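Local coordinates for flagellar hook-associated protein 2 (Helicobacter pylori, PDB 6IWY) that caps the tip of the growing flagellar filament, helping flagellin subunits polymerise there and keeping them from leaking out unassembled, at residues 63-68 / 95-100; 139-144 / 180-185. One frame throughout, in Å; residues are numbered along the deposited sequence.

Contact 1. Residues 63-68 / 95-100; sequences LKFYTQ and GEVMGI
Val-97 meets Phe-65 and Thr-67 through one methyl group, CG2, so the touch between the two strands rests on a single valine branch. The apolar part comes first. Val-97 CG2 lies 4.0 Å from Phe-65 CE1, approaching the ring obliquely. The two side chains reach past each other in opposite directions. The same methyl lies 3.9 Å from Thr-67 CG2. Val-97 CG2 stands anti to its own carbonyl carbon, which turns it toward strand 61-67. Phe-65 and Thr-67 sit two apart on that strand, so both CB atoms face Val-97, and Tyr-66 between them takes no part; its ring meets His-130 instead. Within the same strand, Leu-63 CG stands in the plane of the phenyl ring at its edge, 3.8 Å from Phe-65 CD2. Val-125 and Val-74 also touch the phenyl group.

The polar part belongs to Thr-67. Its CG2 faces Val-97, whereas OG1, anti to the backbone N (chi1 -160°), hydrogen-bonds to the carbonyl of Arg-124. The hydroxyl is thus taken by Arg-124, and the methyl is what meets the valine.

The backbones stay apart, 8.7 Å between the CA atoms of Thr-67 and Val-97, too far for strand pairing. Each strand pairs within its own sheet: 61-67 lies between 70-76 and 126-127, while 97-103 pairs with 110-116, where Val-97 also rests on Val-114. Strand 70-76 and helix 82-92 lie between them in the chain. The start of strand 97-103, an outermost strand of its antiparallel sheet, thus meets the middle strand of another antiparallel sheet and then leads away, a point contact between two sheets rather than a face-to-face stack.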
loop_
_atom_site.group_PDB
_atom_site.type_symbol
_atom_site.label_atom_id
_atom_site.label_comp_id
_atom_site.label_asym_id
_atom_site.label_seq_id
_atom_site.Cartn_x
_atom_site.Cartn_y
_atom_site.Cartn_z
ATOM N N LEU A 63 4.279 -8.305 3.174
ATOM C CA LEU A 63 3.381 -7.227 3.536
ATOM C C LEU A 63 3.820 -6.019 2.752
ATOM O O LEU A 63 4.939 -5.583 2.891
ATOM C CB LEU A 63 3.413 -6.924 5.019
ATOM C CG LEU A 63 2.679 -5.654 5.478
ATOM C CD1 LEU A 63 1.206 -5.798 5.354
ATOM C CD2 LEU A 63 3.065 -5.336 6.914
ATOM N N LYS A 64 2.918 -5.496 1.933
ATOM C CA LYS A 64 3.172 -4.343 1.078
ATOM C C LYS A 64 2.508 -3.103 1.650
ATOM O O LYS A 64 1.288 -3.094 1.879
ATOM C CB LYS A 64 2.554 -4.589 -0.302
ATOM C CG LYS A 64 3.472 -5.269 -1.303
ATOM C CD LYS A 64 2.734 -5.672 -2.612
ATOM C CE LYS A 64 2.229 -4.460 -3.426
ATOM N NZ LYS A 64 2.050 -4.741 -4.915
ATOM N N PHE A 65 3.265 -2.035 1.837
ATOM C CA PHE A 65 2.629 -0.739 2.090
ATOM C C PHE A 65 3.514 0.369 1.616
ATOM O O PHE A 65 4.680 0.127 1.319
ATOM C CB PHE A 65 2.278 -0.565 3.568
ATOM C CG PHE A 65 3.433 -0.771 4.477
ATOM C CD1 PHE A 65 4.323 0.259 4.728
ATOM C CD2 PHE A 65 3.658 -2.003 5.040
ATOM C CE1 PHE A 65 5.415 0.072 5.545
ATOM C CE2 PHE A 65 4.760 -2.211 5.862
ATOM C CZ PHE A 65 5.646 -1.166 6.114
ATOM N N TYR A 66 2.961 1.577 1.587
ATOM C CA TYR A 66 3.595 2.760 0.992
ATOM C C TYR A 66 3.420 3.981 1.882
ATOM O O TYR A 66 2.307 4.330 2.262
ATOM C CB TYR A 66 2.983 3.055 -0.356
ATOM C CG TYR A 66 3.319 4.392 -0.958
ATOM C CD1 TYR A 66 4.519 4.585 -1.691
ATOM C CD2 TYR A 66 2.424 5.457 -0.890
ATOM C CE1 TYR A 66 4.818 5.833 -2.307
ATOM C CE2 TYR A 66 2.713 6.702 -1.500
ATOM C CZ TYR A 66 3.905 6.880 -2.203
ATOM O OH TYR A 66 4.191 8.097 -2.792
ATOM N N THR A 67 4.529 4.643 2.191
ATOM C CA THR A 67 4.512 5.847 2.980
ATOM C C THR A 67 5.826 6.578 2.770
ATOM O O THR A 67 6.798 5.990 2.263
ATOM C CB THR A 67 4.272 5.503 4.440
ATOM O OG1 THR A 67 3.793 6.666 5.116
ATOM C CG2 THR A 67 5.530 4.967 5.136
ATOM N N GLN A 68 5.858 7.856 3.133
ATOM C CA GLN A 68 7.052 8.696 2.911
ATOM C C GLN A 68 7.590 8.507 1.498
ATOM O O GLN A 68 8.791 8.439 1.279
ATOM C CB GLN A 68 8.155 8.364 3.939
ATOM N N GLY A 95 12.895 1.654 11.420
ATOM C CA GLY A 95 12.266 2.380 12.496
ATOM C C GLY A 95 11.381 3.556 12.075
ATOM O O GLY A 95 10.903 4.299 12.936
ATOM N N GLU A 96 11.123 3.712 10.774
ATOM C CA GLU A 96 10.293 4.817 10.291
ATOM C C GLU A 96 8.824 4.469 10.441
ATOM O O GLU A 96 7.961 5.350 10.624
ATOM C CB GLU A 96 10.628 5.127 8.835
ATOM C CG GLU A 96 11.946 5.898 8.669
ATOM C CD GLU A 96 11.791 7.404 8.924
ATOM O OE1 GLU A 96 10.911 8.041 8.293
ATOM O OE2 GLU A 96 12.566 7.954 9.744
ATOM N N VAL A 97 8.548 3.180 10.302
ATOM C CA VAL A 97 7.240 2.643 10.583
ATOM C C VAL A 97 7.460 1.628 11.656
ATOM O O VAL A 97 8.300 0.763 11.512
ATOM C CB VAL A 97 6.583 1.963 9.373
ATOM C CG1 VAL A 97 5.124 1.618 9.700
ATOM C CG2 VAL A 97 6.630 2.874 8.182
ATOM N N MET A 98 6.718 1.758 12.742
ATOM C CA MET A 98 6.936 0.951 13.905
ATOM C C MET A 98 5.840 -0.076 13.921
ATOM O O MET A 98 4.643 0.255 13.879
ATOM C CB MET A 98 6.911 1.820 15.158
ATOM C CG MET A 98 7.987 2.909 15.194
ATOM S SD MET A 98 7.865 4.074 16.589
ATOM C CE MET A 98 6.397 5.022 16.128
ATOM N N GLY A 99 6.264 -1.334 13.929
ATOM C CA GLY A 99 5.383 -2.474 14.216
ATOM C C GLY A 99 5.378 -2.758 15.698
ATOM O O GLY A 99 6.352 -3.239 16.239
ATOM N N ILE A 100 4.247 -2.468 16.324
ATOM C CA ILE A 100 4.063 -2.431 17.765
ATOM C C ILE A 100 2.852 -3.282 18.113
ATOM O O ILE A 100 1.857 -3.263 17.372
ATOM C CB ILE A 100 3.735 -0.968 18.194
ATOM C CG1 ILE A 100 4.976 -0.073 18.089
ATOM C CG2 ILE A 100 3.162 -0.911 19.591
ATOM C CD1 ILE A 100 4.677 1.405 18.233
#

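Contact 2. Residues 139-144 / 180-185; sequences NALSLG and KQKNTA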
loop_
_atom_site.group_PDB
_atom_site.type_symbol
_atom_site.label_atom_id
_atom_site.label_comp_id
_atom_site.label_asym_id
_atom_site.label_seq_id
_atom_site.Cartn_x
_atom_site.Cartn_y
_atom_site.Cartn_z
ATOM N N ASN A 139 -6.560 24.291 -15.662
ATOM C CA ASN A 139 -7.280 24.331 -16.924
ATOM C C ASN A 139 -8.566 23.508 -16.897
ATOM O O ASN A 139 -8.718 22.570 -16.102
ATOM C CB ASN A 139 -6.392 23.838 -18.068
ATOM C CG ASN A 139 -5.163 24.695 -18.253
ATOM O OD1 ASN A 139 -4.080 24.184 -18.550
ATOM N ND2 ASN A 139 -5.313 26.005 -18.057
ATOM N N ALA A 140 -9.487 23.885 -17.782
ATOM C CA ALA A 140 -10.750 23.176 -17.955
ATOM C C ALA A 140 -10.441 21.836 -18.560
ATOM O O ALA A 140 -9.524 21.723 -19.387
ATOM C CB ALA A 140 -11.700 23.961 -18.888
ATOM N N LEU A 141 -11.191 20.826 -18.140
ATOM C CA LEU A 141 -11.205 19.567 -18.865
ATOM C C LEU A 141 -12.618 18.992 -19.059
ATOM O O LEU A 141 -13.504 19.088 -18.202
ATOM C CB LEU A 141 -10.247 18.530 -18.239
ATOM C CG LEU A 141 -10.165 18.271 -16.735
ATOM C CD1 LEU A 141 -11.534 18.119 -16.117
ATOM C CD2 LEU A 141 -9.285 17.037 -16.459
ATOM N N SER A 142 -12.824 18.450 -20.250
ATOM C CA SER A 142 -13.980 17.645 -20.525
ATOM C C SER A 142 -13.499 16.197 -20.613
ATOM O O SER A 142 -12.639 15.872 -21.428
ATOM C CB SER A 142 -14.694 18.098 -21.819
ATOM O OG SER A 142 -16.081 17.721 -21.748
ATOM N N LEU A 143 -14.048 15.340 -19.768
ATOM C CA LEU A 143 -13.733 13.916 -19.823
ATOM C C LEU A 143 -14.875 13.128 -20.448
ATOM O O LEU A 143 -15.831 12.748 -19.778
ATOM C CB LEU A 143 -13.371 13.365 -18.428
ATOM C CG LEU A 143 -12.066 13.930 -17.832
ATOM C CD1 LEU A 143 -11.626 13.112 -16.637
ATOM C CD2 LEU A 143 -10.946 13.977 -18.833
ATOM N N GLY A 144 -14.760 12.857 -21.735
ATOM C CA GLY A 144 -15.772 12.081 -22.409
ATOM C C GLY A 144 -15.249 10.859 -23.111
ATOM O O GLY A 144 -14.562 10.050 -22.523
ATOM N N LYS A 180 -6.978 22.865 -6.031
ATOM C CA LYS A 180 -7.672 22.067 -5.006
ATOM C C LYS A 180 -9.112 21.696 -5.408
ATOM O O LYS A 180 -9.496 20.527 -5.348
ATOM C CB LYS A 180 -7.650 22.782 -3.652
ATOM C CG LYS A 180 -7.957 21.884 -2.459
ATOM C CD LYS A 180 -7.668 22.583 -1.136
ATOM N N GLN A 181 -9.890 22.678 -5.848
ATOM C CA GLN A 181 -11.268 22.411 -6.323
ATOM C C GLN A 181 -11.345 21.494 -7.554
ATOM O O GLN A 181 -12.286 20.703 -7.681
ATOM C CB GLN A 181 -12.036 23.713 -6.581
ATOM C CG GLN A 181 -12.651 24.295 -5.306
ATOM C CD GLN A 181 -12.535 25.793 -5.244
ATOM O OE1 GLN A 181 -12.843 26.480 -6.211
ATOM N NE2 GLN A 181 -12.081 26.308 -4.111
ATOM N N LYS A 182 -10.353 21.595 -8.441
ATOM C CA LYS A 182 -10.217 20.668 -9.579
ATOM C C LYS A 182 -10.082 19.241 -9.084
ATOM O O LYS A 182 -10.808 18.355 -9.530
ATOM C CB LYS A 182 -8.985 21.017 -10.434
ATOM C CG LYS A 182 -8.937 20.348 -11.817
ATOM C CD LYS A 182 -8.100 21.190 -12.822
ATOM C CE LYS A 182 -7.709 20.399 -14.078
ATOM N NZ LYS A 182 -6.669 21.057 -14.888
ATOM N N ASN A 183 -9.142 19.016 -8.174
ATOM C CA ASN A 183 -8.883 17.658 -7.725
ATOM C C ASN A 183 -10.070 17.106 -6.971
ATOM O O ASN A 183 -10.468 15.979 -7.202
ATOM C CB ASN A 183 -7.616 17.552 -6.878
ATOM C CG ASN A 183 -6.456 16.929 -7.637
ATOM O OD1 ASN A 183 -6.635 16.117 -8.549
ATOM N ND2 ASN A 183 -5.250 17.297 -7.244
ATOM N N THR A 184 -10.651 17.905 -6.087
ATOM C CA THR A 184 -11.838 17.463 -5.405
ATOM C C THR A 184 -12.852 17.001 -6.465
ATOM O O THR A 184 -13.418 15.916 -6.372
ATOM C CB THR A 184 -12.403 18.555 -4.489
ATOM O OG1 THR A 184 -11.390 18.964 -3.568
ATOM C CG2 THR A 184 -13.612 18.031 -3.694
ATOM N N ALA A 185 -13.033 17.793 -7.509
ATOM C CA ALA A 185 -13.998 17.434 -8.552
ATOM C C ALA A 185 -13.685 16.074 -9.151
ATOM O O ALA A 185 -14.560 15.228 -9.285
ATOM C CB ALA A 185 -14.026 18.477 -9.626
#
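Lys-182 reaches from helix 179-196 to the chain just before strand 141-143 and grips the main-chain carbonyl of Asn-139. Its CG lies anti to the backbone N (chi1 -166°) and the rest of the chain is extended, which carries NZ the whole way from the helix. The hydrogen bond from Lys-182 NZ to Asn-139 O measures 2.8 Å, with a C=O...N angle of 126° and NZ tilted 19° from the carbonyl plane. Asn-139 contributes its backbone rather than its amide: its CB departs from the helix, and of the side chain CB is nearest, 4.2 Å from Lys-182 NZ.

Leu-141 adds the apolar part. Its CG approaches Lys-182 CE at 4.2 Å, and the two side chains meet at a slant. The leucine also rests on Leu-171 and Leu-173 of the paired strand 164-173, and on Leu-240 of helix 237-240; Ala-185, one helical turn after Lys-182, touches Leu-173.

The lysine is buried; its CE lies near Leu-141 CG, while two backbone oxygens, of Asn-137 and Asn-139, accept hydrogen bonds from its ammonium group. These bonds tie segment 137-139 to the helix. They probably also ease the cost of burying the charge.

This chain is a central fragment of the filament cap protein, which assembles as a homopentamer. Its two contacts follow one another in sequence, with centres 33 Å apart and nearest atoms about 14 Å apart. The centre of contact 1 lies about 10 Å, and that of contact 2 about 26 Å, from the centre of the chain. Strand 126-127, which pairs with 61-67, leads on through strand 129-132 and Leu-135, which touches Lys-182, to contact 2. Contact 1 joins a strand start to a neighbouring sheet by carbon atoms; contact 2 joins helix 179-196 to the loop before strand 141-143 through the lysine amine and backbone oxygens, with Leu-141 of the strand alongside. No ligand site relates them.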